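PDB 6A2F: alanine racemase, biosynthetic from Pseudomonas aeruginosa PAO1, which belongs to the alanine racemase family, whose members pair an N-terminal TIM-barrel domain with a C-terminal beta domain. Local coordinates for residues P3-N16 / G229-I241. Sequence-based numbering, arbitrary orientation.
Sequences PLVATVDLSAIRHN and GLKPAMSLGAQLI
The imidazole of His15 carries the aliphatic chain of Lys231 across one face, CE lying 4.2 Å from the ring centroid and only 7° off the normal, a CH-pi contact; Asn16 OD1 lies in the ring plane at the edge, and Gly229 O near CE1. This packing flanks an antiparallel beta ladder that ties strand 4-8, which leads into the first helix of the TIM-barrel domain, to the start of strand 234-246 of the C-terminal beta domain. Lysine suits its exposed place because CD and CE of its extended chain lie over the ring, while the ammonium at its end can stay in solvent. The amide of Asn16 holds both an acceptor and a donor, matching the N-H and C=O of Lys231: OD1 accepts from Lys231 N on an in-plane lone pair, and ND2 gives a nearly straight bond of 2.8 Å to Lys231 O. Its chi1 of -62° sets CG anti to the carbonyl carbon, aiming the amide at that backbone.

In the ladder, Val5 with Gly237 and Thr7 with Ser235 are hydrogen-bonded pairs. Leu4, Ala6, Leu236 and Ala238 share the buried face, where small alanines admit the leucine ends: Leu4 CD1 lies 3.7 Å from Ala238 CB. Asp9 is the N-cap, its short carboxylate reaching back to accept weakly from Ser11 N and Ala12 N, while Asp9 N donates to Ala233 O at 2.7 Å. Next to it, Ile13 CG1 meets Ala233 CB at 3.6 Å.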
loop_
_atom_site.group_PDB
_atom_site.type_symbol
_atom_site.label_atom_id
_atom_site.label_comp_id
_atom_site.label_asym_id
_atom_site.label_seq_id
_atom_site.Cartn_x
_atom_site.Cartn_y
_atom_site.Cartn_z
ATOM N N PRO A 3 -7.170 12.383 -12.138
ATOM C CA PRO A 3 -7.698 13.205 -11.054
ATOM C C PRO A 3 -7.609 12.499 -9.702
ATOM O O PRO A 3 -8.615 12.013 -9.178
ATOM C CB PRO A 3 -9.160 13.451 -11.459
ATOM C CG PRO A 3 -9.439 12.556 -12.629
ATOM C CD PRO A 3 -8.240 11.689 -12.871
ATOM N N LEU A 4 -6.393 12.431 -9.166
ATOM C CA LEU A 4 -6.147 11.913 -7.825
ATOM C C LEU A 4 -4.940 12.598 -7.209
ATOM O O LEU A 4 -3.817 12.505 -7.727
ATOM C CB LEU A 4 -5.951 10.395 -7.832
ATOM C CG LEU A 4 -5.730 9.768 -6.454
ATOM C CD1 LEU A 4 -6.997 9.810 -5.611
ATOM C CD2 LEU A 4 -5.251 8.341 -6.611
ATOM N N VAL A 5 -5.184 13.290 -6.101
ATOM C CA VAL A 5 -4.157 14.081 -5.432
ATOM C C VAL A 5 -4.271 13.943 -3.912
ATOM O O VAL A 5 -5.366 14.027 -3.348
ATOM C CB VAL A 5 -4.222 15.578 -5.843
ATOM C CG1 VAL A 5 -3.241 16.409 -5.036
ATOM C CG2 VAL A 5 -3.935 15.755 -7.327
ATOM N N ALA A 6 -3.131 13.711 -3.266
ATOM C CA ALA A 6 -3.044 13.750 -1.813
ATOM C C ALA A 6 -2.527 15.126 -1.380
ATOM O O ALA A 6 -1.343 15.438 -1.533
ATOM C CB ALA A 6 -2.144 12.636 -1.295
ATOM N N THR A 7 -3.430 15.955 -0.868
ATOM C CA THR A 7 -3.077 17.283 -0.388
ATOM C C THR A 7 -2.692 17.185 1.082
ATOM O O THR A 7 -3.475 16.705 1.914
ATOM C CB THR A 7 -4.238 18.281 -0.601
ATOM O OG1 THR A 7 -4.532 18.361 -2.000
ATOM C CG2 THR A 7 -3.880 19.676 -0.089
ATOM N N VAL A 8 -1.476 17.630 1.384
ATOM C CA VAL A 8 -0.935 17.572 2.734
ATOM C C VAL A 8 -0.865 18.974 3.343
ATOM O O VAL A 8 -0.250 19.891 2.775
ATOM C CB VAL A 8 0.454 16.895 2.765
ATOM C CG1 VAL A 8 0.978 16.785 4.190
ATOM C CG2 VAL A 8 0.400 15.519 2.118
ATOM N N ASP A 9 -1.515 19.133 4.495
ATOM C CA ASP A 9 -1.479 20.384 5.245
ATOM C C ASP A 9 -0.336 20.350 6.259
ATOM O O ASP A 9 -0.476 19.797 7.358
ATOM C CB ASP A 9 -2.826 20.639 5.936
ATOM C CG ASP A 9 -2.908 22.016 6.582
ATOM O OD1 ASP A 9 -1.873 22.708 6.694
ATOM O OD2 ASP A 9 -4.019 22.413 6.982
ATOM N N LEU A 10 0.787 20.956 5.883
ATOM C CA LEU A 10 1.990 20.959 6.715
ATOM C C LEU A 10 1.824 21.746 8.015
ATOM O O LEU A 10 2.379 21.373 9.048
ATOM C CB LEU A 10 3.201 21.462 5.927
ATOM C CG LEU A 10 3.707 20.577 4.777
ATOM C CD1 LEU A 10 4.721 21.330 3.928
ATOM C CD2 LEU A 10 4.291 19.257 5.271
ATOM N N SER A 11 1.044 22.820 7.970
ATOM C CA SER A 11 0.825 23.644 9.159
ATOM C C SER A 11 -0.139 22.985 10.158
ATOM O O SER A 11 -0.139 23.332 11.343
ATOM C CB SER A 11 0.361 25.051 8.773
ATOM O OG SER A 11 -0.986 25.030 8.362
ATOM N N ALA A 12 -0.945 22.034 9.688
ATOM C CA ALA A 12 -1.714 21.177 10.595
ATOM C C ALA A 12 -0.781 20.255 11.395
ATOM O O ALA A 12 -1.011 20.004 12.580
ATOM C CB ALA A 12 -2.754 20.370 9.835
ATOM N N ILE A 13 0.271 19.760 10.740
ATOM C CA ILE A 13 1.281 18.926 11.398
ATOM C C ILE A 13 2.030 19.737 12.461
ATOM O O ILE A 13 2.257 19.248 13.572
ATOM C CB ILE A 13 2.254 18.288 10.377
ATOM C CG1 ILE A 13 1.505 17.273 9.507
ATOM C CG2 ILE A 13 3.439 17.625 11.078
ATOM C CD1 ILE A 13 2.236 16.843 8.252
ATOM N N ARG A 14 2.396 20.976 12.124
ATOM C CA ARG A 14 3.013 21.894 13.091
ATOM C C ARG A 14 2.100 22.103 14.302
ATOM O O ARG A 14 2.560 22.062 15.442
ATOM C CB ARG A 14 3.357 23.245 12.445
ATOM C CG ARG A 14 4.437 23.181 11.374
ATOM C CD ARG A 14 4.892 24.567 10.939
ATOM N NE ARG A 14 5.819 25.164 11.896
ATOM C CZ ARG A 14 6.377 26.367 11.770
ATOM N NH1 ARG A 14 6.106 27.133 10.720
ATOM N NH2 ARG A 14 7.209 26.811 12.702
ATOM N N HIS A 15 0.811 22.317 14.038
ATOM C CA HIS A 15 -0.209 22.468 15.083
ATOM C C HIS A 15 -0.294 21.234 15.990
ATOM O O HIS A 15 -0.261 21.359 17.216
ATOM C CB HIS A 15 -1.580 22.771 14.457
ATOM C CG HIS A 15 -2.685 22.927 15.459
ATOM N ND1 HIS A 15 -3.386 21.853 15.967
ATOM C CD2 HIS A 15 -3.208 24.030 16.044
ATOM C CE1 HIS A 15 -4.289 22.289 16.827
ATOM N NE2 HIS A 15 -4.202 23.606 16.892
ATOM N N ASN A 16 -0.393 20.053 15.382
ATOM C CA ASN A 16 -0.533 18.813 16.137
ATOM C C ASN A 16 0.715 18.506 16.958
ATOM O O ASN A 16 0.616 17.962 18.063
ATOM C CB ASN A 16 -0.854 17.644 15.211
ATOM C CG ASN A 16 -2.174 17.813 14.485
ATOM O OD1 ASN A 16 -3.086 18.501 14.955
ATOM N ND2 ASN A 16 -2.283 17.180 13.326
ATOM N N GLY A 229 -8.851 17.527 19.306
ATOM C CA GLY A 229 -8.348 18.791 18.769
ATOM C C GLY A 229 -7.236 18.647 17.739
ATOM O O GLY A 229 -6.478 19.591 17.515
ATOM N N LEU A 230 -7.146 17.476 17.112
ATOM C CA LEU A 230 -6.120 17.200 16.109
ATOM C C LEU A 230 -6.610 17.522 14.698
ATOM O O LEU A 230 -7.658 17.028 14.270
ATOM C CB LEU A 230 -5.698 15.730 16.160
ATOM C CG LEU A 230 -5.338 15.062 17.485
ATOM C CD1 LEU A 230 -5.274 13.558 17.273
ATOM C CD2 LEU A 230 -4.029 15.592 18.048
ATOM N N LYS A 231 -5.839 18.335 13.976
ATOM C CA LYS A 231 -6.184 18.712 12.605
ATOM C C LYS A 231 -5.645 17.700 11.589
ATOM O O LYS A 231 -4.456 17.390 11.606
ATOM C CB LYS A 231 -5.654 20.110 12.286
ATOM C CG LYS A 231 -6.301 21.215 13.102
ATOM C CD LYS A 231 -5.808 22.578 12.649
ATOM C CE LYS A 231 -6.531 23.690 13.389
ATOM N NZ LYS A 231 -5.998 25.026 13.002
ATOM N N PRO A 232 -6.520 17.181 10.701
ATOM C CA PRO A 232 -6.095 16.177 9.715
ATOM C C PRO A 232 -5.079 16.733 8.725
ATOM O O PRO A 232 -5.279 17.811 8.170
ATOM C CB PRO A 232 -7.400 15.790 9.001
ATOM C CG PRO A 232 -8.343 16.912 9.272
ATOM C CD PRO A 232 -7.966 17.459 10.618
ATOM N N ALA A 233 -3.992 16.000 8.523
ATOM C CA ALA A 233 -2.911 16.460 7.658
ATOM C C ALA A 233 -3.154 16.121 6.191
ATOM O O ALA A 233 -2.893 16.952 5.320
ATOM C CB ALA A 233 -1.575 15.900 8.126
ATOM N N MET A 234 -3.658 14.916 5.925
ATOM C CA MET A 234 -3.810 14.437 4.552
ATOM C C MET A 234 -5.247 14.498 4.051
ATOM O O MET A 234 -6.176 14.061 4.730
ATOM C CB MET A 234 -3.269 13.011 4.389
ATOM C CG MET A 234 -3.088 12.601 2.930
ATOM S SD MET A 234 -2.956 10.823 2.626
ATOM C CE MET A 234 -1.314 10.487 3.258
ATOM N N SER A 235 -5.407 15.037 2.848
ATOM C CA SER A 235 -6.680 15.021 2.154
ATOM C C SER A 235 -6.498 14.287 0.830
ATOM O O SER A 235 -5.793 14.764 -0.059
ATOM C CB SER A 235 -7.181 16.449 1.928
ATOM O OG SER A 235 -8.590 16.477 1.841
ATOM N N LEU A 236 -7.103 13.108 0.718
ATOM C CA LEU A 236 -7.043 12.336 -0.521
ATOM C C LEU A 236 -8.288 12.628 -1.351
ATOM O O LEU A 236 -9.397 12.227 -0.993
ATOM C CB LEU A 236 -6.890 10.836 -0.235
ATOM C CG LEU A 236 -6.648 9.898 -1.428
ATOM C CD1 LEU A 236 -5.332 10.210 -2.126
ATOM C CD2 LEU A 236 -6.697 8.434 -1.008
ATOM N N GLY A 237 -8.095 13.356 -2.448
ATOM C CA GLY A 237 -9.198 13.772 -3.306
ATOM C C GLY A 237 -9.140 13.148 -4.688
ATOM O O GLY A 237 -8.071 13.067 -5.299
ATOM N N ALA A 238 -10.295 12.699 -5.171
ATOM C CA ALA A 238 -10.426 12.181 -6.525
ATOM C C ALA A 238 -11.634 12.804 -7.227
ATOM O O ALA A 238 -12.139 13.845 -6.801
ATOM C CB ALA A 238 -10.526 10.661 -6.509
ATOM N N GLN A 239 -12.085 12.163 -8.305
ATOM C CA GLN A 239 -13.217 12.656 -9.079
ATOM C C GLN A 239 -14.105 11.540 -9.594
ATOM O O GLN A 239 -13.655 10.406 -9.777
ATOM C CB GLN A 239 -12.733 13.480 -10.275
ATOM C CG GLN A 239 -12.706 14.981 -10.043
ATOM C CD GLN A 239 -12.012 15.723 -11.168
ATOM O OE1 GLN A 239 -12.250 15.450 -12.350
ATOM N NE2 GLN A 239 -11.140 16.664 -10.806
ATOM N N LEU A 240 -15.370 11.878 -9.829
ATOM C CA LEU A 240 -16.269 11.017 -10.583
ATOM C C LEU A 240 -15.847 11.059 -12.044
ATOM O O LEU A 240 -15.778 12.132 -12.641
ATOM C CB LEU A 240 -17.718 11.485 -10.442
ATOM C CG LEU A 240 -18.417 11.368 -9.089
ATOM C CD1 LEU A 240 -19.824 11.926 -9.220
ATOM C CD2 LEU A 240 -18.450 9.930 -8.585
ATOM N N ILE A 241 -15.547 9.886 -12.598
ATOM C CA ILE A 241 -15.090 9.751 -13.986
ATOM C C ILE A 241 -16.137 9.035 -14.843
ATOM O O ILE A 241 -16.003 8.945 -16.073
ATOM C CB ILE A 241 -13.722 9.033 -14.085
ATOM C CG1 ILE A 241 -13.809 7.598 -13.535
ATOM C CG2 ILE A 241 -12.652 9.842 -13.362
ATOM C CD1 ILE A 241 -12.576 6.746 -13.775
#